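Acyl-CoA dehydrogenase domain protein Tcur3481 (Thermomonospora curvata, PDB 6WY9) binds FAD and, as a member of the acyl-CoA dehydrogenase family, probably acts as an acyl-CoA dehydrogenase. Local coordinates at residues 86-91 against 119-124; 154-159 against 194-199; 222-227 against 342-347; 297-302 against 352-357. One frame throughout, in Å; residues are numbered along the deposited sequence.

Contact 1 of 4, residues 86-91 against 119-124; sequences PLWPTL and LTVALE
The indole of Trp-88 meets Val-121 obliquely, with CG2 of the valine 3.6 Å from CZ3. On one face of the same ring sits CD of Pro-89, 3.3 Å above the plane and offset toward the rim, while NE1 is hydrogen-bonded to a bound glycerol. With CG placed between the backbone N and the carbonyl carbon (chi1 79°), the indole is carried forward over the proline, toward the strand. This is a helix-on-strand packing that illustrates how an acyl-CoA dehydrogenase joins its N-terminal helices to its beta domain: the segment axes of 87-91 and 119-122 cross at 90°, only 5.8 Å apart. Pro-89 and Thr-120 meet where the segments cross. CB of Pro-89 lies 3.6 Å from OG1 of Thr-120, a hydroxyl whose hydrogen bond goes to Pro-155 O, and the Pro-89 O is covered by CG1 of Val-121. One polar clasp is added where the strand enters, with Thr-90 OG1 donating to Leu-119 O at 3.0 Å, the donor tilted 19° from the carbonyl plane. A valine in place of Thr-90 removes that hydroxyl and would probably leave the carbonyl of buried Leu-119 without this donor.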
loop_
_atom_site.group_PDB
_atom_site.type_symbol
_atom_site.label_atom_id
_atom_site.label_comp_id
_atom_site.label_asym_id
_atom_site.label_seq_id
_atom_site.Cartn_x
_atom_site.Cartn_y
_atom_site.Cartn_z
ATOM N N PRO B 86 3.430 29.282 16.304
ATOM C CA PRO B 86 3.711 29.325 14.847
ATOM C C PRO B 86 5.207 29.396 14.537
ATOM O O PRO B 86 5.718 30.379 13.977
ATOM C CB PRO B 86 2.967 30.591 14.420
ATOM C CG PRO B 86 3.287 31.543 15.586
ATOM C CD PRO B 86 3.108 30.625 16.834
ATOM N N LEU B 87 5.943 28.350 14.923
ATOM C CA LEU B 87 7.389 28.397 14.718
ATOM C C LEU B 87 7.742 28.306 13.232
ATOM O O LEU B 87 8.575 29.078 12.740
ATOM C CB LEU B 87 8.069 27.274 15.514
ATOM C CG LEU B 87 8.140 27.466 17.038
ATOM C CD1 LEU B 87 8.572 26.115 17.712
ATOM C CD2 LEU B 87 9.094 28.585 17.440
ATOM N N TRP B 88 7.118 27.376 12.491
ATOM C CA TRP B 88 7.630 27.306 11.122
ATOM C C TRP B 88 7.213 28.533 10.306
ATOM O O TRP B 88 8.058 29.080 9.583
ATOM C CB TRP B 88 7.280 25.968 10.421
ATOM C CG TRP B 88 5.886 25.790 9.875
ATOM C CD1 TRP B 88 4.840 25.118 10.469
ATOM C CD2 TRP B 88 5.387 26.261 8.606
ATOM N NE1 TRP B 88 3.727 25.172 9.654
ATOM C CE2 TRP B 88 4.030 25.883 8.523
ATOM C CE3 TRP B 88 5.942 27.013 7.562
ATOM C CZ2 TRP B 88 3.227 26.201 7.406
ATOM C CZ3 TRP B 88 5.151 27.329 6.467
ATOM C CH2 TRP B 88 3.811 26.921 6.397
ATOM N N PRO B 89 5.993 29.075 10.429
ATOM C CA PRO B 89 5.706 30.299 9.647
ATOM C C PRO B 89 6.639 31.454 9.999
ATOM O O PRO B 89 7.195 32.096 9.101
ATOM C CB PRO B 89 4.234 30.604 9.978
ATOM C CG PRO B 89 3.655 29.263 10.410
ATOM C CD PRO B 89 4.812 28.626 11.195
ATOM N N THR B 90 6.853 31.725 11.288
ATOM C CA THR B 90 7.707 32.845 11.665
ATOM C C THR B 90 9.157 32.603 11.272
ATOM O O THR B 90 9.817 33.510 10.744
ATOM C CB THR B 90 7.610 33.106 13.176
ATOM O OG1 THR B 90 6.329 33.671 13.467
ATOM C CG2 THR B 90 8.679 34.091 13.643
ATOM N N LEU B 91 9.693 31.394 11.563
ATOM C CA LEU B 91 11.139 31.185 11.402
ATOM C C LEU B 91 11.539 30.883 9.957
ATOM O O LEU B 91 12.647 31.245 9.553
ATOM C CB LEU B 91 11.641 30.067 12.340
ATOM C CG LEU B 91 11.581 30.491 13.832
ATOM C CD1 LEU B 91 12.047 29.405 14.851
ATOM C CD2 LEU B 91 12.344 31.835 14.061
ATOM N N LEU B 119 5.813 36.501 12.298
ATOM C CA LEU B 119 5.601 36.579 10.867
ATOM C C LEU B 119 4.751 35.396 10.464
ATOM O O LEU B 119 4.563 34.450 11.235
ATOM C CB LEU B 119 6.927 36.549 10.102
ATOM C CG LEU B 119 7.847 37.685 10.550
ATOM C CD1 LEU B 119 9.272 37.336 10.202
ATOM C CD2 LEU B 119 7.390 38.869 9.779
ATOM N N THR B 120 4.238 35.446 9.240
ATOM C CA THR B 120 3.741 34.220 8.635
ATOM C C THR B 120 4.025 34.300 7.143
ATOM O O THR B 120 4.533 35.303 6.634
ATOM C CB THR B 120 2.244 33.990 8.952
ATOM O OG1 THR B 120 1.822 32.751 8.375
ATOM C CG2 THR B 120 1.375 35.151 8.407
ATOM N N VAL B 121 3.730 33.201 6.450
ATOM C CA VAL B 121 3.956 33.108 5.019
ATOM C C VAL B 121 2.649 32.717 4.347
ATOM O O VAL B 121 1.904 31.864 4.856
ATOM C CB VAL B 121 5.070 32.097 4.704
ATOM C CG1 VAL B 121 6.314 32.533 5.437
ATOM C CG2 VAL B 121 4.662 30.648 5.137
ATOM N N ALA B 122 2.399 33.332 3.197
ATOM C CA ALA B 122 1.187 33.157 2.400
ATOM C C ALA B 122 1.655 32.598 1.059
ATOM O O ALA B 122 1.937 33.337 0.119
ATOM C CB ALA B 122 0.418 34.489 2.254
ATOM N N LEU B 123 1.752 31.267 0.998
ATOM C CA LEU B 123 2.334 30.550 -0.119
ATOM C C LEU B 123 1.296 29.753 -0.878
ATOM O O LEU B 123 1.648 29.127 -1.873
ATOM C CB LEU B 123 3.452 29.600 0.392
ATOM C CG LEU B 123 4.573 30.297 1.181
ATOM C CD1 LEU B 123 5.583 29.265 1.705
ATOM C CD2 LEU B 123 5.257 31.283 0.208
ATOM N N GLU B 124 0.030 29.736 -0.428
ATOM C CA GLU B 124 -0.973 28.896 -1.065
ATOM C C GLU B 124 -2.163 29.705 -1.574
ATOM O O GLU B 124 -2.457 30.798 -1.072
ATOM C CB GLU B 124 -1.434 27.803 -0.093
ATOM C CG GLU B 124 -0.313 26.788 0.189
ATOM C CD GLU B 124 -0.719 25.795 1.296
ATOM O OE1 GLU B 124 -0.858 26.204 2.470
ATOM O OE2 GLU B 124 -0.941 24.607 0.963
#

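Contact 2 of 4, residues 154-159 against 194-199; sequences VPSITG and SRDMAG
Asp-196 carries its carboxylate anti to the backbone N (chi1 180°), which brings it to Ser-156, and the serine turns OG to the side of its own backbone N (chi1 -59°), so that both of its donors face the carboxylate. Ser-156 N gives its hydrogen to Asp-196 OD2 at 2.8 Å, on the syn lone pair, whereas Ser-156 OG reaches Asp-196 OD1 at 2.8 Å from above the carboxylate plane, 42° out of it. Just before this pincer, strands 144-154 and 197-203 of the beta domain end their pairing. Val-154 and Gly-199 form an antiparallel hydrogen-bonded pair, with Val-154 N 2.7 Å from Gly-199 O and Gly-199 N 2.9 Å from Val-154 O. CG2 of Ile-157 packs on the backbone of Ala-198 and Gly-199. Farther along the loop, a water donates to Met-197 O at 2.8 Å and also lies beside Thr-158 OG1. An alanine in place of Asp-196 would probably leave both the amide and the hydroxyl of Ser-156 without their acceptor, and the loop less firmly held to the strand. One donor on each oxygen is likely to stabilise the ionised carboxylate and hold it from turning.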
loop_
_atom_site.group_PDB
_atom_site.type_symbol
_atom_site.label_atom_id
_atom_site.label_comp_id
_atom_site.label_asym_id
_atom_site.label_seq_id
_atom_site.Cartn_x
_atom_site.Cartn_y
_atom_site.Cartn_z
ATOM N N VAL B 154 -3.732 31.206 5.247
ATOM C CA VAL B 154 -2.454 31.658 5.784
ATOM C C VAL B 154 -2.344 31.247 7.244
ATOM O O VAL B 154 -3.225 31.595 8.042
ATOM C CB VAL B 154 -2.339 33.185 5.629
ATOM C CG1 VAL B 154 -1.036 33.686 6.235
ATOM C CG2 VAL B 154 -2.504 33.527 4.150
ATOM N N PRO B 155 -1.300 30.521 7.644
ATOM C CA PRO B 155 -1.317 29.893 8.970
ATOM C C PRO B 155 -1.040 30.909 10.060
ATOM O O PRO B 155 -0.274 31.860 9.875
ATOM C CB PRO B 155 -0.193 28.847 8.889
ATOM C CG PRO B 155 0.788 29.475 7.854
ATOM C CD PRO B 155 -0.157 30.091 6.826
ATOM N N SER B 156 -1.703 30.712 11.199
ATOM C CA SER B 156 -1.352 31.400 12.434
ATOM C C SER B 156 -1.256 32.913 12.223
ATOM O O SER B 156 -0.328 33.590 12.688
ATOM C CB SER B 156 -0.067 30.804 13.006
ATOM O OG SER B 156 -0.257 29.414 13.252
ATOM N N ILE B 157 -2.287 33.451 11.570
ATOM C CA ILE B 157 -2.294 34.872 11.159
ATOM C C ILE B 157 -2.355 35.817 12.351
ATOM O O ILE B 157 -1.871 36.963 12.270
ATOM C CB ILE B 157 -3.457 35.120 10.173
ATOM C CG1 ILE B 157 -3.341 36.523 9.505
ATOM C CG2 ILE B 157 -4.787 35.055 10.941
ATOM C CD1 ILE B 157 -2.746 36.568 8.109
ATOM N N THR B 158 -2.926 35.377 13.489
ATOM C CA THR B 158 -3.156 36.287 14.602
ATOM C C THR B 158 -1.835 36.701 15.256
ATOM O O THR B 158 -1.007 35.853 15.630
ATOM C CB THR B 158 -4.086 35.645 15.648
ATOM O OG1 THR B 158 -5.205 35.080 14.962
ATOM C CG2 THR B 158 -4.623 36.706 16.644
ATOM N N GLY B 159 -1.671 38.012 15.426
ATOM C CA GLY B 159 -0.476 38.594 16.001
ATOM C C GLY B 159 0.719 38.704 15.069
ATOM O O GLY B 159 1.760 39.205 15.498
ATOM N N SER B 194 -6.103 21.113 11.902
ATOM C CA SER B 194 -5.271 21.099 13.106
ATOM C C SER B 194 -5.816 21.975 14.236
ATOM O O SER B 194 -5.266 21.943 15.351
ATOM C CB SER B 194 -3.847 21.556 12.735
ATOM O OG SER B 194 -3.850 22.950 12.451
ATOM N N ARG B 195 -6.853 22.778 13.988
ATOM C CA ARG B 195 -7.409 23.760 14.949
ATOM C C ARG B 195 -6.587 25.048 14.973
ATOM O O ARG B 195 -6.777 25.869 15.905
ATOM C CB ARG B 195 -7.506 23.285 16.408
ATOM C CG ARG B 195 -8.311 22.039 16.693
ATOM C CD ARG B 195 -9.763 22.387 16.674
ATOM N NE ARG B 195 -10.635 21.348 17.217
ATOM C CZ ARG B 195 -11.956 21.484 17.265
ATOM N NH1 ARG B 195 -12.714 20.507 17.755
ATOM N NH2 ARG B 195 -12.510 22.616 16.808
ATOM N N ASP B 196 -5.655 25.239 14.032
ATOM C CA ASP B 196 -5.052 26.551 13.858
ATOM C C ASP B 196 -6.142 27.529 13.435
ATOM O O ASP B 196 -7.179 27.134 12.891
ATOM C CB ASP B 196 -3.942 26.493 12.784
ATOM C CG ASP B 196 -3.259 27.860 12.549
ATOM O OD1 ASP B 196 -2.856 28.500 13.553
ATOM O OD2 ASP B 196 -3.093 28.293 11.354
ATOM N N MET B 197 -5.911 28.807 13.667
ATOM C CA MET B 197 -6.790 29.823 13.101
ATOM C C MET B 197 -6.017 30.511 11.966
ATOM O O MET B 197 -5.160 31.368 12.214
ATOM C CB MET B 197 -7.262 30.813 14.150
ATOM C CG MET B 197 -8.431 31.688 13.672
ATOM S SD MET B 197 -9.962 30.735 13.334
ATOM C CE MET B 197 -10.464 30.084 14.944
ATOM N N ALA B 198 -6.320 30.108 10.728
ATOM C CA ALA B 198 -5.684 30.629 9.521
ATOM C C ALA B 198 -6.459 31.845 9.008
ATOM O O ALA B 198 -7.509 32.217 9.544
ATOM C CB ALA B 198 -5.587 29.532 8.449
ATOM N N GLY B 199 -5.939 32.482 7.958
ATOM C CA GLY B 199 -6.634 33.616 7.358
ATOM C C GLY B 199 -6.707 33.439 5.841
ATOM O O GLY B 199 -5.700 33.097 5.211
HETATM O O HOH W 1 -4.241 32.815 14.382
#

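Contact 3 of 4, residues 222-227 against 342-347; sequences VARTAL and GTLGGA
Leu-344 pushes CD1 against helix 215-248, between Ala-223, Arg-224 and Leu-227. The leucine belongs to a type II beta turn, Gly-342 to Gly-345, that links two helices of the C-terminal helical domain of the acyl-CoA dehydrogenase fold. In the first shell CD1 of Leu-344 lies 3.7 Å from CD1 of Leu-227 and 3.8 Å from CB of Ala-223, while CG of Arg-224 closes the side at 4.0 Å. The two leucines cross at a slant. Thr-343, one residue earlier in the turn, adds its methyl: CG2 sits 3.7 Å from CD1 of Leu-227, the two side chains crossing at about a right angle. With CG2 anti to the backbone N, the threonine offers carbon to the helix and leaves OG1 to bond to Gln-339 O.

The next shell holds the turn in place. Gly-345 N closes it onto Gly-342 O, and Leu-344 takes a positive phi of 70°, as the third residue of a type II turn does. The leucine amide is held by OE2 of Glu-124, which also has a salt bridge to a basic side chain on a chain of another protein in the assembly. Ala-223 also touches Val-92 of helix 87-100. Arg-224 stretches from CG to NE past the leucine, and a water lies in the plane of its guanidinium, at the edge; that water accepts from Arg-224 NE at 2.7 Å and donates weakly to Leu-344 O at 3.4 Å.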
loop_
_atom_site.group_PDB
_atom_site.type_symbol
_atom_site.label_atom_id
_atom_site.label_comp_id
_atom_site.label_asym_id
_atom_site.label_seq_id
_atom_site.Cartn_x
_atom_site.Cartn_y
_atom_site.Cartn_z
ATOM N N VAL B 222 12.827 25.391 1.734
ATOM C CA VAL B 222 12.988 25.455 3.183
ATOM C C VAL B 222 11.681 25.121 3.886
ATOM O O VAL B 222 11.673 24.399 4.891
ATOM C CB VAL B 222 13.495 26.844 3.597
ATOM C CG1 VAL B 222 13.363 27.019 5.144
ATOM C CG2 VAL B 222 14.911 27.054 3.105
ATOM N N ALA B 223 10.562 25.672 3.399
ATOM C CA ALA B 223 9.266 25.390 4.030
ATOM C C ALA B 223 8.915 23.906 3.940
ATOM O O ALA B 223 8.351 23.332 4.887
ATOM C CB ALA B 223 8.155 26.204 3.365
ATOM N N ARG B 224 9.181 23.292 2.781
ATOM C CA ARG B 224 8.950 21.853 2.636
ATOM C C ARG B 224 9.775 21.071 3.651
ATOM O O ARG B 224 9.286 20.101 4.270
ATOM C CB ARG B 224 9.295 21.401 1.211
ATOM C CG ARG B 224 8.275 21.866 0.127
ATOM C CD ARG B 224 8.670 21.463 -1.311
ATOM N NE ARG B 224 7.636 21.841 -2.312
ATOM C CZ ARG B 224 7.853 22.580 -3.403
ATOM N NH1 ARG B 224 9.082 23.057 -3.664
ATOM N NH2 ARG B 224 6.836 22.851 -4.246
ATOM N N THR B 225 11.050 21.454 3.794
ATOM C CA THR B 225 11.956 20.798 4.733
ATOM C C THR B 225 11.472 21.010 6.159
ATOM O O THR B 225 11.413 20.072 6.952
ATOM C CB THR B 225 13.376 21.346 4.520
ATOM O OG1 THR B 225 13.772 21.114 3.160
ATOM C CG2 THR B 225 14.383 20.688 5.442
ATOM N N ALA B 226 11.082 22.245 6.485
ATOM C CA ALA B 226 10.601 22.549 7.825
ATOM C C ALA B 226 9.313 21.778 8.146
ATOM O O ALA B 226 9.143 21.269 9.264
ATOM C CB ALA B 226 10.392 24.075 7.940
ATOM N N LEU B 227 8.375 21.723 7.194
ATOM C CA LEU B 227 7.156 20.975 7.439
ATOM C C LEU B 227 7.487 19.507 7.665
ATOM O O LEU B 227 6.875 18.851 8.500
ATOM C CB LEU B 227 6.172 21.127 6.253
ATOM C CG LEU B 227 5.468 22.492 6.178
ATOM C CD1 LEU B 227 4.956 22.781 4.681
ATOM C CD2 LEU B 227 4.323 22.543 7.214
ATOM N N GLY B 342 -0.893 17.812 3.664
ATOM C CA GLY B 342 -1.442 18.551 2.526
ATOM C C GLY B 342 -0.890 19.971 2.364
ATOM O O GLY B 342 -1.295 20.697 1.446
ATOM N N THR B 343 0.014 20.389 3.250
ATOM C CA THR B 343 0.440 21.795 3.281
ATOM C C THR B 343 1.492 21.984 2.199
ATOM O O THR B 343 2.453 21.212 2.123
ATOM C CB THR B 343 0.953 22.152 4.669
ATOM O OG1 THR B 343 -0.128 21.857 5.586
ATOM C CG2 THR B 343 1.342 23.685 4.753
ATOM N N LEU B 344 1.244 22.961 1.323
ATOM C CA LEU B 344 1.927 23.178 0.064
ATOM C C LEU B 344 1.600 22.100 -0.948
ATOM O O LEU B 344 2.314 21.965 -1.937
ATOM C CB LEU B 344 3.456 23.276 0.213
ATOM C CG LEU B 344 3.909 24.277 1.263
ATOM C CD1 LEU B 344 5.463 24.420 1.366
ATOM C CD2 LEU B 344 3.197 25.656 1.088
ATOM N N GLY B 345 0.528 21.342 -0.745
ATOM C CA GLY B 345 0.247 20.222 -1.622
ATOM C C GLY B 345 0.447 18.879 -0.926
ATOM O O GLY B 345 1.190 18.752 0.055
ATOM N N GLY B 346 -0.280 17.865 -1.417
ATOM C CA GLY B 346 -0.252 16.535 -0.831
ATOM C C GLY B 346 0.714 15.608 -1.558
ATOM O O GLY B 346 1.499 16.029 -2.421
ATOM N N ALA B 347 0.642 14.308 -1.190
ATOM C CA ALA B 347 1.612 13.321 -1.685
ATOM C C ALA B 347 1.581 13.208 -3.219
ATOM O O ALA B 347 2.637 13.180 -3.874
ATOM C CB ALA B 347 1.324 11.957 -1.029
HETATM O O HOH W 2 5.343 20.500 -1.604
#

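Contact 4 of 4, residues 297-302 against 352-357; sequences ALVAKW and QRLGDL
Leu-298 reaches across from helix 295-319 to helix 347-362. Its CB stays back, 4.4 Å from CB of Leu-354, and CG serves as the branch point that sends one methyl straight at the opposite helix. That methyl does nearly all the work: CD1 of Leu-298 is 3.5 Å from CD1 of Leu-357 and 3.7 Å from CG of Arg-353, and it rests on the backbone N of Leu-354 at 3.8 Å. One methyl thus touches Arg-353, Leu-354 and Leu-357. The leucine meets both Arg-353 and Leu-357 at about a right angle. CD of Arg-353 also approaches the methyl, since the arginine leaves the helix with CG anti to the backbone N (chi1 -170°) and passes its aliphatic part across the methyl. A bend at chi3 then turns the guanidinium away, to a salt bridge between NH1 and Asp-130. A second, lighter touch runs between CG2 of Val-299 and CD2 of Leu-354, 3.9 Å apart and set obliquely. Two antiparallel helices pack here mainly through aliphatic side chains, their segment axes 10.1 Å apart at 154°. Around them, Leu-298 also touches Arg-224 on helix 215-248, Val-299 packs on Cys-279 of helix 260-288, and a chain of another protein covers Val-299, Trp-302 and Leu-354, placing the helix pair at a subunit interface.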
loop_
_atom_site.group_PDB
_atom_site.type_symbol
_atom_site.label_atom_id
_atom_site.label_comp_id
_atom_site.label_asym_id
_atom_site.label_seq_id
_atom_site.Cartn_x
_atom_site.Cartn_y
_atom_site.Cartn_z
ATOM N N ALA B 297 14.435 18.204 -1.038
ATOM C CA ALA B 297 13.358 18.749 -0.221
ATOM C C ALA B 297 12.021 18.092 -0.540
ATOM O O ALA B 297 11.238 17.799 0.375
ATOM C CB ALA B 297 13.299 20.274 -0.411
ATOM N N LEU B 298 11.753 17.824 -1.834
ATOM C CA LEU B 298 10.528 17.146 -2.230
ATOM C C LEU B 298 10.492 15.702 -1.755
ATOM O O LEU B 298 9.409 15.192 -1.434
ATOM C CB LEU B 298 10.353 17.205 -3.759
ATOM C CG LEU B 298 9.657 18.480 -4.281
ATOM C CD1 LEU B 298 9.822 18.631 -5.816
ATOM C CD2 LEU B 298 8.145 18.467 -3.872
ATOM N N VAL B 299 11.644 15.015 -1.746
ATOM C CA VAL B 299 11.701 13.665 -1.190
ATOM C C VAL B 299 11.381 13.709 0.302
ATOM O O VAL B 299 10.575 12.915 0.799
ATOM C CB VAL B 299 13.079 13.003 -1.450
ATOM C CG1 VAL B 299 13.250 11.742 -0.607
ATOM C CG2 VAL B 299 13.241 12.612 -2.936
ATOM N N ALA B 300 12.005 14.635 1.039
ATOM C CA ALA B 300 11.667 14.714 2.462
ATOM C C ALA B 300 10.183 15.006 2.636
ATOM O O ALA B 300 9.517 14.391 3.471
ATOM C CB ALA B 300 12.513 15.774 3.160
ATOM N N LYS B 301 9.645 15.921 1.833
ATOM C CA LYS B 301 8.232 16.302 1.951
ATOM C C LYS B 301 7.301 15.161 1.561
ATOM O O LYS B 301 6.241 14.969 2.183
ATOM C CB LYS B 301 7.973 17.555 1.086
ATOM C CG LYS B 301 6.530 18.100 1.133
ATOM C CD LYS B 301 6.111 18.407 2.599
ATOM C CE LYS B 301 4.862 19.323 2.636
ATOM N NZ LYS B 301 3.765 18.878 1.700
ATOM N N TRP B 302 7.645 14.396 0.508
ATOM C CA TRP B 302 6.784 13.266 0.155
ATOM C C TRP B 302 6.742 12.235 1.283
ATOM O O TRP B 302 5.669 11.702 1.610
ATOM C CB TRP B 302 7.249 12.594 -1.153
ATOM C CG TRP B 302 6.411 11.350 -1.438
ATOM C CD1 TRP B 302 5.181 11.324 -2.028
ATOM C CD2 TRP B 302 6.729 9.987 -1.107
ATOM N NE1 TRP B 302 4.708 10.034 -2.114
ATOM C CE2 TRP B 302 5.647 9.187 -1.566
ATOM C CE3 TRP B 302 7.836 9.359 -0.496
ATOM C CZ2 TRP B 302 5.629 7.793 -1.439
ATOM C CZ3 TRP B 302 7.809 7.948 -0.351
ATOM C CH2 TRP B 302 6.692 7.190 -0.803
ATOM N N GLN B 352 4.197 14.381 -8.561
ATOM C CA GLN B 352 4.186 14.972 -9.895
ATOM C C GLN B 352 5.306 15.999 -10.075
ATOM O O GLN B 352 6.022 15.991 -11.085
ATOM C CB GLN B 352 2.838 15.611 -10.182
ATOM C CG GLN B 352 2.787 16.171 -11.633
ATOM C CD GLN B 352 1.383 16.595 -11.977
ATOM O OE1 GLN B 352 0.489 15.722 -12.175
ATOM N NE2 GLN B 352 1.138 17.941 -12.041
ATOM N N ARG B 353 5.467 16.895 -9.102
ATOM C CA ARG B 353 6.520 17.893 -9.156
ATOM C C ARG B 353 7.898 17.234 -9.182
ATOM O O ARG B 353 8.787 17.644 -9.947
ATOM C CB ARG B 353 6.385 18.844 -7.959
ATOM C CG ARG B 353 7.305 20.065 -8.079
ATOM C CD ARG B 353 7.027 21.106 -6.965
ATOM N NE ARG B 353 5.750 21.811 -7.165
ATOM C CZ ARG B 353 5.550 22.755 -8.089
ATOM N NH1 ARG B 353 4.368 23.335 -8.205
ATOM N NH2 ARG B 353 6.528 23.095 -8.912
ATOM N N LEU B 354 8.114 16.249 -8.304
ATOM C CA LEU B 354 9.393 15.552 -8.286
ATOM C C LEU B 354 9.643 14.842 -9.626
ATOM O O LEU B 354 10.770 14.813 -10.120
ATOM C CB LEU B 354 9.423 14.545 -7.126
ATOM C CG LEU B 354 10.668 13.651 -6.956
ATOM C CD1 LEU B 354 11.971 14.504 -6.748
ATOM C CD2 LEU B 354 10.505 12.784 -5.742
ATOM N N GLY B 355 8.619 14.217 -10.187
ATOM C CA GLY B 355 8.801 13.553 -11.470
ATOM C C GLY B 355 9.178 14.494 -12.606
ATOM O O GLY B 355 9.924 14.101 -13.527
ATOM N N ASP B 356 8.667 15.738 -12.574
ATOM C CA ASP B 356 9.047 16.728 -13.595
ATOM C C ASP B 356 10.514 17.125 -13.425
ATOM O O ASP B 356 11.233 17.287 -14.416
ATOM C CB ASP B 356 8.144 17.970 -13.485
ATOM C CG ASP B 356 6.707 17.721 -14.025
ATOM O OD1 ASP B 356 6.508 16.721 -14.758
ATOM O OD2 ASP B 356 5.793 18.532 -13.732
ATOM N N LEU B 357 10.976 17.281 -12.160
ATOM C CA LEU B 357 12.380 17.612 -11.913
ATOM C C LEU B 357 13.304 16.498 -12.380
ATOM O O LEU B 357 14.343 16.755 -12.996
ATOM C CB LEU B 357 12.613 17.859 -10.416
ATOM C CG LEU B 357 11.925 19.103 -9.815
ATOM C CD1 LEU B 357 12.251 19.241 -8.311
ATOM C CD2 LEU B 357 12.378 20.372 -10.586
#

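How the contacts relate
All four contacts are largely buried, but their depth differs: the centres of contacts 1 and 3 lie about 8 and 7 Å from the chain centre, that of contact 2 about 12 Å and that of contact 4 about 17 Å, and contact 4 has the most residues near another chain. Contacts 1 and 2 reach the same sheet and meet where Pro-86 CB packs on Ser-156 CB at 3.4 Å. Contacts 3 and 4 interleave along the chain and meet through Thr-343 O and Lys-301 NZ, 2.7 Å apart. Trp-88 bridges contacts 1 and 3 by packing on Leu-227. Polar bonding dominates at the strand ends of contact 2, hydrocarbon in the helical contacts 3 and 4, and contact 1, between helix and sheet, mixes both.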